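Local atomic coordinates of LbaCas13a H328A (C2c2) (Lachnospiraceae bacterium NK4A179, PDB entry 5WLH), a protein that binds pre-crRNA and probably acts as a CRISPR RNA-guided, RNA-targeting nuclease. Residues A[1134-1139]-A[1231-1236]; A[1139-1144]-A[1223-1228]; A[1016-1019]-A[1025-1028]; A[1027-1032]-A[1063-1068]. All coordinates share one frame; numbering follows the deposited sequence.

Contact 1: A[1134-1139]-A[1231-1236]; sequences MNFQLG and EIFENI. With nucleotides of chain B.
F1136, on the long helix 1106-1145, meets I1232 and F1233 of a short, weakly bonded helical turn in a buried helix-against-turn contact centred on an offset edge-to-face pair of phenyl rings. It probably belongs to the C-terminal HEPN domain of Cas13a. The two phenylalanine side chains run past each other in opposite directions. Their planes stand at 62° and their centroids are 5.4 Å apart, with the edge of F1233 turned to the face of F1136. F1233 also sets its CB over the middle of that face, 4.1 Å from the centroid, as a CH-pi contact. In return the CB of F1136 touches CD1 of F1233 at 3.6 Å. F1136 reaches across because its CG lies anti to the backbone N (chi1 179°), which swings the ring out from the helix. I1232 comes in at about a right angle, and its CG2 meets the ring edge of F1136 at CE2, 3.9 Å away. Y448 of helix 429-458 makes a further edge-to-face contact with F1136, while Y1276 stacks on F1233. Away from these rings, a backbone carbonyl of the same turn meets the bound pre-crRNA: E1231 O accepts from both N1 (2.7 Å) and N2 (2.9 Å) of the base of G2 of chain B.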
loop_
_atom_site.group_PDB
_atom_site.type_symbol
_atom_site.label_atom_id
_atom_site.label_comp_id
_atom_site.label_asym_id
_atom_site.label_seq_id
_atom_site.Cartn_x
_atom_site.Cartn_y
_atom_site.Cartn_z
ATOM N N MET A 1134 -4.609 9.787 16.487
ATOM C CA MET A 1134 -3.904 9.728 17.762
ATOM C C MET A 1134 -2.599 10.498 17.705
ATOM O O MET A 1134 -2.249 11.219 18.649
ATOM C CB MET A 1134 -3.630 8.281 18.158
ATOM C CG MET A 1134 -2.726 8.226 19.374
ATOM S SD MET A 1134 -2.255 6.534 19.673
ATOM C CE MET A 1134 -0.940 6.331 18.459
ATOM N N ASN A 1135 -1.839 10.336 16.611
ATOM C CA ASN A 1135 -0.575 11.051 16.487
ATOM C C ASN A 1135 -0.799 12.561 16.436
ATOM O O ASN A 1135 -0.014 13.325 17.002
ATOM C CB ASN A 1135 0.168 10.605 15.230
ATOM C CG ASN A 1135 0.890 9.285 15.411
ATOM O OD1 ASN A 1135 0.979 8.756 16.504
ATOM N ND2 ASN A 1135 1.378 8.737 14.314
ATOM N N PHE A 1136 -1.826 13.004 15.698
ATOM C CA PHE A 1136 -2.134 14.425 15.666
ATOM C C PHE A 1136 -2.400 14.933 17.071
ATOM O O PHE A 1136 -1.827 15.943 17.500
ATOM C CB PHE A 1136 -3.361 14.719 14.800
ATOM C CG PHE A 1136 -3.705 16.177 14.783
ATOM C CD1 PHE A 1136 -4.487 16.747 15.800
ATOM C CD2 PHE A 1136 -3.192 17.002 13.796
ATOM C CE1 PHE A 1136 -4.748 18.104 15.802
ATOM C CE2 PHE A 1136 -3.476 18.366 13.781
ATOM C CZ PHE A 1136 -4.257 18.915 14.780
ATOM N N GLN A 1137 -3.295 14.247 17.784
ATOM C CA GLN A 1137 -3.633 14.662 19.146
ATOM C C GLN A 1137 -2.408 14.636 20.045
ATOM O O GLN A 1137 -2.170 15.578 20.802
ATOM C CB GLN A 1137 -4.727 13.773 19.712
ATOM C CG GLN A 1137 -6.060 13.964 19.004
ATOM C CD GLN A 1137 -7.100 12.983 19.468
ATOM O OE1 GLN A 1137 -6.842 11.780 19.572
ATOM N NE2 GLN A 1137 -8.290 13.486 19.746
ATOM N N LEU A 1138 -1.607 13.571 19.962
ATOM C CA LEU A 1138 -0.387 13.503 20.755
ATOM C C LEU A 1138 0.547 14.649 20.427
ATOM O O LEU A 1138 1.106 15.271 21.323
ATOM C CB LEU A 1138 0.329 12.182 20.516
ATOM C CG LEU A 1138 -0.291 11.020 21.264
ATOM C CD1 LEU A 1138 0.418 9.735 20.816
ATOM C CD2 LEU A 1138 -0.150 11.209 22.821
ATOM N N GLY A 1139 0.749 14.934 19.141
ATOM C CA GLY A 1139 1.688 15.981 18.788
ATOM C C GLY A 1139 1.187 17.345 19.204
ATOM O O GLY A 1139 1.951 18.167 19.721
ATOM N N GLU A 1231 -9.588 21.196 13.848
ATOM C CA GLU A 1231 -9.861 21.985 12.647
ATOM C C GLU A 1231 -8.738 21.885 11.606
ATOM O O GLU A 1231 -8.993 22.104 10.416
ATOM C CB GLU A 1231 -10.100 23.445 13.038
ATOM C CG GLU A 1231 -8.844 24.206 13.476
ATOM C CD GLU A 1231 -8.490 24.000 14.943
ATOM O OE1 GLU A 1231 -9.283 23.370 15.683
ATOM O OE2 GLU A 1231 -7.404 24.466 15.341
ATOM N N ILE A 1232 -7.508 21.578 12.037
ATOM C CA ILE A 1232 -6.372 21.352 11.146
ATOM C C ILE A 1232 -6.451 19.970 10.521
ATOM O O ILE A 1232 -6.102 19.774 9.351
ATOM C CB ILE A 1232 -5.065 21.530 11.946
ATOM C CG1 ILE A 1232 -4.980 22.954 12.493
ATOM C CG2 ILE A 1232 -3.830 21.180 11.135
ATOM C CD1 ILE A 1232 -4.848 23.985 11.411
ATOM N N PHE A 1233 -6.883 18.992 11.308
ATOM C CA PHE A 1233 -6.949 17.602 10.885
ATOM C C PHE A 1233 -8.126 17.311 9.959
ATOM O O PHE A 1233 -8.024 16.454 9.061
ATOM C CB PHE A 1233 -7.032 16.747 12.151
ATOM C CG PHE A 1233 -6.833 15.295 11.924
ATOM C CD1 PHE A 1233 -5.561 14.754 11.947
ATOM C CD2 PHE A 1233 -7.919 14.460 11.757
ATOM C CE1 PHE A 1233 -5.379 13.387 11.761
ATOM C CE2 PHE A 1233 -7.742 13.084 11.577
ATOM C CZ PHE A 1233 -6.466 12.563 11.574
ATOM N N GLU A 1234 -9.241 18.008 10.133
ATOM C CA GLU A 1234 -10.481 17.621 9.476
ATOM C C GLU A 1234 -11.393 18.836 9.426
ATOM O O GLU A 1234 -11.070 19.899 9.955
ATOM C CB GLU A 1234 -11.149 16.465 10.230
ATOM C CG GLU A 1234 -11.695 16.907 11.598
ATOM C CD GLU A 1234 -12.231 15.765 12.444
ATOM O OE1 GLU A 1234 -12.920 16.040 13.454
ATOM O OE2 GLU A 1234 -11.978 14.596 12.098
ATOM N N ASN A 1235 -12.539 18.675 8.768
ATOM C CA ASN A 1235 -13.614 19.653 8.866
ATOM C C ASN A 1235 -14.463 19.256 10.067
ATOM O O ASN A 1235 -15.181 18.249 10.023
ATOM C CB ASN A 1235 -14.428 19.685 7.572
ATOM C CG ASN A 1235 -15.551 20.700 7.610
ATOM O OD1 ASN A 1235 -15.988 21.133 8.682
ATOM N ND2 ASN A 1235 -16.050 21.065 6.431
ATOM N N ILE A 1236 -14.375 20.047 11.141
ATOM C CA ILE A 1236 -15.017 19.725 12.417
ATOM C C ILE A 1236 -16.506 19.435 12.245
ATOM O O ILE A 1236 -17.049 18.517 12.869
ATOM C CB ILE A 1236 -14.775 20.870 13.418
ATOM C CG1 ILE A 1236 -13.328 20.846 13.893
ATOM C CG2 ILE A 1236 -15.719 20.768 14.609
ATOM C CD1 ILE A 1236 -13.034 19.684 14.788
ATOM P P G B 2 -18.529 26.731 5.646
ATOM O OP1 G B 2 -19.469 27.147 4.564
ATOM O OP2 G B 2 -19.039 25.953 6.804
ATOM O "O5'" G B 2 -17.312 25.926 4.995
ATOM C "C5'" G B 2 -16.463 26.542 4.029
ATOM C "C4'" G B 2 -15.234 25.719 3.709
ATOM O "O4'" G B 2 -14.376 25.608 4.880
ATOM C "C3'" G B 2 -15.485 24.288 3.237
ATOM O "O3'" G B 2 -14.450 23.940 2.329
ATOM C "C2'" G B 2 -15.287 23.484 4.512
ATOM O "O2'" G B 2 -14.990 22.117 4.317
ATOM C "C1'" G B 2 -14.127 24.237 5.148
ATOM N N9 G B 2 -14.041 24.048 6.591
ATOM C C8 G B 2 -15.044 24.361 7.477
ATOM N N7 G B 2 -14.720 24.086 8.705
ATOM C C5 G B 2 -13.441 23.548 8.611
ATOM C C6 G B 2 -12.592 23.077 9.655
ATOM O O6 G B 2 -12.839 23.033 10.860
ATOM N N1 G B 2 -11.368 22.632 9.179
ATOM C C2 G B 2 -11.003 22.621 7.857
ATOM N N2 G B 2 -9.760 22.143 7.616
ATOM N N3 G B 2 -11.793 23.062 6.863
ATOM C C4 G B 2 -12.991 23.520 7.317
#

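Contact 2: A[1139-1144]-A[1223-1228]; sequences GYHYAC and SDCYAS
Y1140 and H1141, successive residues of helix 1106-1145, face a type I beta turn from C1225 to S1228 in the loop before helix 1230-1233. D1224, just before the turn, forms an Asx motif: its OD1 accepts from A1227 N at 3.0 Å, and the donor stands well above the carboxylate plane. The direct polar link across the contact joins two hydroxyls, Y1140 OH and S1228 OG, 2.7 Å apart. Both side chains have the group beyond CB anti to the backbone N (chi1 174° for Y1140, -168° for S1228), and they reach toward each other. Indirect polar contact runs through a water at the edge of the H1141 ring, in its plane. It is hydrogen-bonded to H1141 NE2 at 2.8 Å and to the carbonyls S1228 O and Y1226 O. The other ring nitrogen of H1141, ND1, is bonded to the hydroxyl of Y1155, and a bond at each nitrogen should fix the turn of the imidazole. Two weaker contacts involve aromatic rings. S1228 O sits 3.5 Å above one face of Y1140, displaced toward the rim, and C1225 SG approaches the imidazole obliquely. Within the helix, Y1140 CD2 covers the centre of one face of that imidazole. The sulfur makes its nearest approach to H1141 at the ring carbon CE1, 3.7 Å from C1225 SG.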
loop_
_atom_site.group_PDB
_atom_site.type_symbol
_atom_site.label_atom_id
_atom_site.label_comp_id
_atom_site.label_asym_id
_atom_site.label_seq_id
_atom_site.Cartn_x
_atom_site.Cartn_y
_atom_site.Cartn_z
ATOM N N GLY A 1139 0.749 14.934 19.141
ATOM C CA GLY A 1139 1.688 15.981 18.788
ATOM C C GLY A 1139 1.187 17.345 19.204
ATOM O O GLY A 1139 1.951 18.167 19.721
ATOM N N TYR A 1140 -0.103 17.587 18.998
ATOM C CA TYR A 1140 -0.718 18.858 19.345
ATOM C C TYR A 1140 -0.699 19.079 20.857
ATOM O O TYR A 1140 -0.262 20.129 21.340
ATOM C CB TYR A 1140 -2.135 18.861 18.785
ATOM C CG TYR A 1140 -2.968 20.043 19.161
ATOM C CD1 TYR A 1140 -2.956 21.187 18.382
ATOM C CD2 TYR A 1140 -3.756 20.026 20.306
ATOM C CE1 TYR A 1140 -3.743 22.288 18.719
ATOM C CE2 TYR A 1140 -4.537 21.124 20.657
ATOM C CZ TYR A 1140 -4.526 22.246 19.855
ATOM O OH TYR A 1140 -5.308 23.331 20.198
ATOM N N HIS A 1141 -1.144 18.090 21.630
ATOM C CA HIS A 1141 -1.157 18.308 23.077
ATOM C C HIS A 1141 0.237 18.246 23.676
ATOM O O HIS A 1141 0.488 18.890 24.699
ATOM C CB HIS A 1141 -2.094 17.316 23.739
ATOM C CG HIS A 1141 -3.525 17.588 23.418
ATOM N ND1 HIS A 1141 -4.228 18.621 24.003
ATOM C CD2 HIS A 1141 -4.354 17.031 22.507
ATOM C CE1 HIS A 1141 -5.450 18.648 23.507
ATOM N NE2 HIS A 1141 -5.553 17.693 22.594
ATOM N N TYR A 1142 1.156 17.518 23.042
ATOM C CA TYR A 1142 2.557 17.589 23.436
ATOM C C TYR A 1142 3.100 18.993 23.236
ATOM O O TYR A 1142 3.783 19.544 24.114
ATOM C CB TYR A 1142 3.382 16.583 22.633
ATOM C CG TYR A 1142 4.854 16.559 22.951
ATOM C CD1 TYR A 1142 5.338 15.849 24.051
ATOM C CD2 TYR A 1142 5.764 17.211 22.136
ATOM C CE1 TYR A 1142 6.705 15.791 24.315
ATOM C CE2 TYR A 1142 7.127 17.156 22.389
ATOM C CZ TYR A 1142 7.585 16.434 23.473
ATOM O OH TYR A 1142 8.931 16.385 23.712
ATOM N N ALA A 1143 2.822 19.586 22.072
ATOM C CA ALA A 1143 3.181 20.981 21.864
ATOM C C ALA A 1143 2.524 21.868 22.906
ATOM O O ALA A 1143 3.151 22.805 23.417
ATOM C CB ALA A 1143 2.787 21.424 20.447
ATOM N N CYS A 1144 1.263 21.598 23.227
ATOM C CA CYS A 1144 0.567 22.425 24.210
ATOM C C CYS A 1144 1.227 22.304 25.573
ATOM O O CYS A 1144 1.484 23.313 26.253
ATOM C CB CYS A 1144 -0.904 22.021 24.275
ATOM S SG CYS A 1144 -1.872 23.071 25.403
ATOM N N SER A 1223 -14.381 23.867 25.465
ATOM C CA SER A 1223 -15.565 23.041 25.621
ATOM C C SER A 1223 -15.379 21.627 25.087
ATOM O O SER A 1223 -16.221 20.766 25.367
ATOM C CB SER A 1223 -16.773 23.694 24.932
ATOM O OG SER A 1223 -17.139 24.897 25.583
ATOM N N ASP A 1224 -14.302 21.360 24.336
ATOM C CA ASP A 1224 -14.061 20.026 23.772
ATOM C C ASP A 1224 -12.550 19.860 23.576
ATOM O O ASP A 1224 -12.015 20.132 22.498
ATOM C CB ASP A 1224 -14.825 19.821 22.469
ATOM C CG ASP A 1224 -14.779 18.374 21.977
ATOM O OD1 ASP A 1224 -13.841 17.642 22.353
ATOM O OD2 ASP A 1224 -15.690 17.955 21.230
ATOM N N CYS A 1225 -11.882 19.371 24.626
ATOM C CA CYS A 1225 -10.443 19.143 24.563
ATOM C C CYS A 1225 -10.089 18.080 23.525
ATOM O O CYS A 1225 -9.069 18.188 22.836
ATOM C CB CYS A 1225 -9.926 18.730 25.943
ATOM S SG CYS A 1225 -8.162 18.333 25.994
ATOM N N TYR A 1226 -10.909 17.036 23.414
ATOM C CA TYR A 1226 -10.639 15.980 22.434
ATOM C C TYR A 1226 -10.498 16.558 21.034
ATOM O O TYR A 1226 -9.614 16.156 20.261
ATOM C CB TYR A 1226 -11.771 14.958 22.478
ATOM C CG TYR A 1226 -11.753 13.892 21.415
ATOM C CD1 TYR A 1226 -12.338 14.119 20.171
ATOM C CD2 TYR A 1226 -11.187 12.641 21.660
ATOM C CE1 TYR A 1226 -12.339 13.159 19.205
ATOM C CE2 TYR A 1226 -11.193 11.658 20.686
ATOM C CZ TYR A 1226 -11.774 11.933 19.459
ATOM O OH TYR A 1226 -11.806 10.985 18.473
ATOM N N ALA A 1227 -11.359 17.510 20.698
ATOM C CA ALA A 1227 -11.392 18.121 19.381
ATOM C C ALA A 1227 -10.462 19.320 19.249
ATOM O O ALA A 1227 -10.462 19.967 18.194
ATOM C CB ALA A 1227 -12.831 18.543 19.037
ATOM N N SER A 1228 -9.683 19.651 20.285
ATOM C CA SER A 1228 -8.818 20.821 20.200
ATOM C C SER A 1228 -7.795 20.626 19.092
ATOM O O SER A 1228 -7.164 19.569 18.993
ATOM C CB SER A 1228 -8.116 21.083 21.534
ATOM O OG SER A 1228 -7.497 22.359 21.520
HETATM O O HOH W 1 -7.172 17.099 20.372
#

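Contact 3: A[1016-1019]-A[1025-1028]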
loop_
_atom_site.group_PDB
_atom_site.type_symbol
_atom_site.label_atom_id
_atom_site.label_comp_id
_atom_site.label_asym_id
_atom_site.label_seq_id
_atom_site.Cartn_x
_atom_site.Cartn_y
_atom_site.Cartn_z
ATOM N N CYS A 1016 -29.527 -32.687 -12.515
ATOM C CA CYS A 1016 -28.252 -33.342 -12.791
ATOM C C CYS A 1016 -28.435 -34.620 -13.595
ATOM O O CYS A 1016 -27.513 -35.044 -14.299
ATOM C CB CYS A 1016 -27.517 -33.648 -11.486
ATOM S SG CYS A 1016 -27.192 -32.192 -10.466
ATOM N N ASN A 1017 -29.593 -35.259 -13.485
ATOM C CA ASN A 1017 -29.882 -36.462 -14.253
ATOM C C ASN A 1017 -30.496 -36.157 -15.613
ATOM O O ASN A 1017 -30.737 -37.084 -16.392
ATOM C CB ASN A 1017 -30.805 -37.386 -13.456
ATOM C CG ASN A 1017 -30.061 -38.155 -12.387
ATOM O OD1 ASN A 1017 -29.278 -39.058 -12.689
ATOM N ND2 ASN A 1017 -30.290 -37.793 -11.129
ATOM N N SER A 1018 -30.743 -34.887 -15.912
ATOM C CA SER A 1018 -31.242 -34.487 -17.216
ATOM C C SER A 1018 -30.103 -34.409 -18.229
ATOM O O SER A 1018 -28.936 -34.217 -17.876
ATOM C CB SER A 1018 -31.942 -33.136 -17.115
ATOM O OG SER A 1018 -30.985 -32.093 -17.120
ATOM N N ASP A 1019 -30.453 -34.569 -19.503
ATOM C CA ASP A 1019 -29.456 -34.466 -20.557
ATOM C C ASP A 1019 -29.053 -33.011 -20.753
ATOM O O ASP A 1019 -29.898 -32.111 -20.760
ATOM C CB ASP A 1019 -29.995 -35.042 -21.867
ATOM C CG ASP A 1019 -29.721 -36.526 -22.008
ATOM O OD1 ASP A 1019 -29.534 -37.200 -20.975
ATOM O OD2 ASP A 1019 -29.684 -37.019 -23.154
ATOM N N LYS A 1025 -25.084 -35.667 -19.818
ATOM C CA LYS A 1025 -26.002 -35.181 -18.805
ATOM C C LYS A 1025 -25.317 -34.125 -17.944
ATOM O O LYS A 1025 -24.090 -34.079 -17.833
ATOM C CB LYS A 1025 -26.516 -36.333 -17.951
ATOM C CG LYS A 1025 -27.103 -37.466 -18.772
ATOM C CD LYS A 1025 -28.231 -38.163 -18.040
ATOM C CE LYS A 1025 -27.865 -38.456 -16.597
ATOM N NZ LYS A 1025 -28.938 -39.242 -15.922
ATOM N N VAL A 1026 -26.141 -33.266 -17.340
ATOM C CA VAL A 1026 -25.636 -32.141 -16.551
ATOM C C VAL A 1026 -24.606 -32.620 -15.531
ATOM O O VAL A 1026 -23.454 -32.168 -15.523
ATOM C CB VAL A 1026 -26.800 -31.402 -15.871
ATOM C CG1 VAL A 1026 -26.283 -30.462 -14.781
ATOM C CG2 VAL A 1026 -27.622 -30.646 -16.913
ATOM N N ALA A 1027 -25.004 -33.560 -14.672
ATOM C CA ALA A 1027 -24.134 -34.128 -13.631
ATOM C C ALA A 1027 -23.650 -32.973 -12.757
ATOM O O ALA A 1027 -24.492 -32.198 -12.274
ATOM C CB ALA A 1027 -23.035 -34.966 -14.279
ATOM N N LEU A 1028 -22.344 -32.839 -12.515
ATOM C CA LEU A 1028 -21.736 -31.703 -11.832
ATOM C C LEU A 1028 -22.108 -31.604 -10.354
ATOM O O LEU A 1028 -21.228 -31.663 -9.488
ATOM C CB LEU A 1028 -22.097 -30.397 -12.552
ATOM C CG LEU A 1028 -21.411 -30.203 -13.907
ATOM C CD1 LEU A 1028 -21.871 -28.924 -14.582
ATOM C CD2 LEU A 1028 -19.900 -30.217 -13.736
#
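K1025 curls its side chain back over N1017 and brings NZ to two oxygens of that one residue: the backbone O at 2.8 Å and, at a longer 3.3 Å, OD1. Toward OD1 the ammonium lies in the amide plane on a lone pair, whereas toward the backbone O it is tilted 26° from the carbonyl plane. Bends at chi2 and chi3 turn the lysine chain this way. The amide of N1017 is held from its other end, ND2, by N1013 O. Two backbone bonds close the contact, A1027 N to C1016 O at 2.9 Å and V1026 N to S1018 O at 3.0 Å. D1019 and K1025 form an antiparallel non-hydrogen-bonded pair at the mouth of a small beta-hairpin, and D1019 OD1 rests against the lysine methylenes, 3.3 Å from K1025 CG. Further in, V1026 lays CB and CG1 over C1016 CA, and its CG2 packs 3.7 Å from S1018 OG, whose hydrogen-bonding partners include R1062. The chain leaving the hairpin folds back on the last turn of helix 1008-1017, while helix 1062-1075 flanks it, with R1062 against V1026 and Y1069 OH bonded to V1026 O.

Contact 4: A[1027-1032]-A[1063-1068]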
loop_
_atom_site.group_PDB
_atom_site.type_symbol
_atom_site.label_atom_id
_atom_site.label_comp_id
_atom_site.label_asym_id
_atom_site.label_seq_id
_atom_site.Cartn_x
_atom_site.Cartn_y
_atom_site.Cartn_z
ATOM N N ALA A 1027 -25.004 -33.560 -14.672
ATOM C CA ALA A 1027 -24.134 -34.128 -13.631
ATOM C C ALA A 1027 -23.650 -32.973 -12.757
ATOM O O ALA A 1027 -24.492 -32.198 -12.274
ATOM C CB ALA A 1027 -23.035 -34.966 -14.279
ATOM N N LEU A 1028 -22.344 -32.839 -12.515
ATOM C CA LEU A 1028 -21.736 -31.703 -11.832
ATOM C C LEU A 1028 -22.108 -31.604 -10.354
ATOM O O LEU A 1028 -21.228 -31.663 -9.488
ATOM C CB LEU A 1028 -22.097 -30.397 -12.552
ATOM C CG LEU A 1028 -21.411 -30.203 -13.907
ATOM C CD1 LEU A 1028 -21.871 -28.924 -14.582
ATOM C CD2 LEU A 1028 -19.900 -30.217 -13.736
ATOM N N TYR A 1029 -23.395 -31.454 -10.048
ATOM C CA TYR A 1029 -23.818 -30.964 -8.742
ATOM C C TYR A 1029 -24.392 -32.041 -7.829
ATOM O O TYR A 1029 -24.876 -31.713 -6.739
ATOM C CB TYR A 1029 -24.833 -29.839 -8.932
ATOM C CG TYR A 1029 -24.318 -28.755 -9.854
ATOM C CD1 TYR A 1029 -23.273 -27.923 -9.467
ATOM C CD2 TYR A 1029 -24.845 -28.594 -11.132
ATOM C CE1 TYR A 1029 -22.790 -26.938 -10.312
ATOM C CE2 TYR A 1029 -24.366 -27.612 -11.983
ATOM C CZ TYR A 1029 -23.336 -26.787 -11.568
ATOM O OH TYR A 1029 -22.858 -25.808 -12.415
ATOM N N TYR A 1030 -24.344 -33.311 -8.230
ATOM C CA TYR A 1030 -24.910 -34.389 -7.431
ATOM C C TYR A 1030 -23.888 -35.498 -7.250
ATOM O O TYR A 1030 -23.117 -35.800 -8.166
ATOM C CB TYR A 1030 -26.190 -34.945 -8.068
ATOM C CG TYR A 1030 -27.301 -35.138 -7.066
ATOM C CD1 TYR A 1030 -28.140 -34.088 -6.721
ATOM C CD2 TYR A 1030 -27.503 -36.368 -6.453
ATOM C CE1 TYR A 1030 -29.151 -34.256 -5.797
ATOM C CE2 TYR A 1030 -28.514 -36.547 -5.528
ATOM C CZ TYR A 1030 -29.334 -35.488 -5.204
ATOM O OH TYR A 1030 -30.339 -35.665 -4.286
ATOM N N ASP A 1031 -23.887 -36.100 -6.054
ATOM C CA ASP A 1031 -22.952 -37.166 -5.677
ATOM C C ASP A 1031 -23.792 -38.343 -5.172
ATOM O O ASP A 1031 -23.958 -38.540 -3.965
ATOM C CB ASP A 1031 -21.949 -36.664 -4.622
ATOM C CG ASP A 1031 -20.883 -37.695 -4.273
ATOM O OD1 ASP A 1031 -20.923 -38.819 -4.816
ATOM O OD2 ASP A 1031 -19.996 -37.371 -3.451
ATOM N N GLY A 1032 -24.332 -39.119 -6.108
ATOM C CA GLY A 1032 -25.116 -40.290 -5.772
ATOM C C GLY A 1032 -26.443 -39.991 -5.105
ATOM O O GLY A 1032 -27.390 -39.543 -5.758
ATOM N N SER A 1063 -27.703 -23.206 -20.071
ATOM C CA SER A 1063 -26.922 -22.868 -21.257
ATOM C C SER A 1063 -25.446 -22.690 -20.926
ATOM O O SER A 1063 -24.586 -22.954 -21.776
ATOM C CB SER A 1063 -27.479 -21.608 -21.927
ATOM O OG SER A 1063 -27.347 -20.469 -21.101
ATOM N N ASP A 1064 -25.134 -22.249 -19.702
ATOM C CA ASP A 1064 -23.746 -22.253 -19.241
ATOM C C ASP A 1064 -23.183 -23.667 -19.233
ATOM O O ASP A 1064 -22.071 -23.913 -19.712
ATOM C CB ASP A 1064 -23.650 -21.652 -17.837
ATOM C CG ASP A 1064 -23.890 -20.156 -17.813
ATOM O OD1 ASP A 1064 -23.597 -19.482 -18.824
ATOM O OD2 ASP A 1064 -24.369 -19.659 -16.768
ATOM N N ILE A 1065 -23.935 -24.604 -18.653
ATOM C CA ILE A 1065 -23.484 -25.986 -18.554
ATOM C C ILE A 1065 -23.397 -26.607 -19.939
ATOM O O ILE A 1065 -22.484 -27.385 -20.233
ATOM C CB ILE A 1065 -24.421 -26.772 -17.624
ATOM C CG1 ILE A 1065 -24.395 -26.167 -16.211
ATOM C CG2 ILE A 1065 -24.045 -28.230 -17.586
ATOM C CD1 ILE A 1065 -25.609 -26.483 -15.400
ATOM N N VAL A 1066 -24.331 -26.245 -20.815
ATOM C CA VAL A 1066 -24.261 -26.670 -22.207
ATOM C C VAL A 1066 -22.970 -26.175 -22.849
ATOM O O VAL A 1066 -22.221 -26.948 -23.460
ATOM C CB VAL A 1066 -25.502 -26.169 -22.966
ATOM C CG1 VAL A 1066 -25.312 -26.300 -24.475
ATOM C CG2 VAL A 1066 -26.746 -26.909 -22.476
ATOM N N GLU A 1067 -22.687 -24.877 -22.710
ATOM C CA GLU A 1067 -21.478 -24.308 -23.301
ATOM C C GLU A 1067 -20.221 -24.918 -22.686
ATOM O O GLU A 1067 -19.233 -25.164 -23.389
ATOM C CB GLU A 1067 -21.493 -22.786 -23.140
ATOM C CG GLU A 1067 -20.310 -22.050 -23.764
ATOM C CD GLU A 1067 -20.344 -22.018 -25.288
ATOM O OE1 GLU A 1067 -21.290 -22.577 -25.888
ATOM O OE2 GLU A 1067 -19.418 -21.422 -25.883
ATOM N N TYR A 1068 -20.248 -25.180 -21.375
ATOM C CA TYR A 1068 -19.130 -25.851 -20.717
ATOM C C TYR A 1068 -18.832 -27.198 -21.376
ATOM O O TYR A 1068 -17.681 -27.504 -21.705
ATOM C CB TYR A 1068 -19.448 -26.029 -19.229
ATOM C CG TYR A 1068 -18.537 -26.987 -18.496
ATOM C CD1 TYR A 1068 -17.272 -26.598 -18.092
ATOM C CD2 TYR A 1068 -18.953 -28.278 -18.196
ATOM C CE1 TYR A 1068 -16.432 -27.473 -17.422
ATOM C CE2 TYR A 1068 -18.126 -29.155 -17.527
ATOM C CZ TYR A 1068 -16.861 -28.746 -17.142
ATOM O OH TYR A 1068 -16.025 -29.617 -16.476
#
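L1028 and Y1029, just ahead of the short strand 1030-1031, pack on I1065 and Y1068, one turn apart on helix 1062-1075. The leucine can be followed outward. Its CB sits over the centre of one face of the neighbouring Y1029 ring, 3.5 Å above the plane. With CG beside the backbone N (chi1 -71°), the branch then heads for the helix and forks. CD1 slides alongside I1065, 3.8 Å from CG2 and 4.1 Å from CG1; CD2 reaches CE2 of Y1068 at 4.3 Å, approaching that ring obliquely. The backbone here is a classic gamma turn around L1028, whose phi is positive, closed by the bond from Y1029 N to A1027 O. The side chains of Y1029 and I1065 run toward each other, with I1065 CD1 in the ring plane at its edge, 3.8 Å from Y1029 CE2. The phenol oxygen of Y1029 is bonded to V1103 O at the end of helix 1087-1103, and Y1068 packs on F1096 of that helix. No hydrogen bond crosses between 1027-1032 and 1063-1068: aliphatic carbons and ring carbons make the join, so it rests on shape and apolar burial, and the Y1029 hydroxyl finds its partner outside.

In the fold
The four contacts form two clusters on opposite sides of the chain's centre. Contacts 3 and 4 come first along the chain. They share A1027 and L1028, their centres are 6 Å apart, and together they join helix 1008-1017, its hairpin and helix 1062-1075. Contacts 1 and 2 follow, with centres 8 Å apart: both draw on helix 1106-1145, share G1139, and are linked by Q1137 NE2 and Y1226 O at 3.0 Å. Contact 2 spans a shorter loop lying within that of contact 1. From contact 1 to contact 3 the centres are about 62 Å apart. Contact 1 holds a pre-crRNA nucleotide; nearest atoms of contacts 3 and 4 lie about 10 and 7 Å from bound RNA.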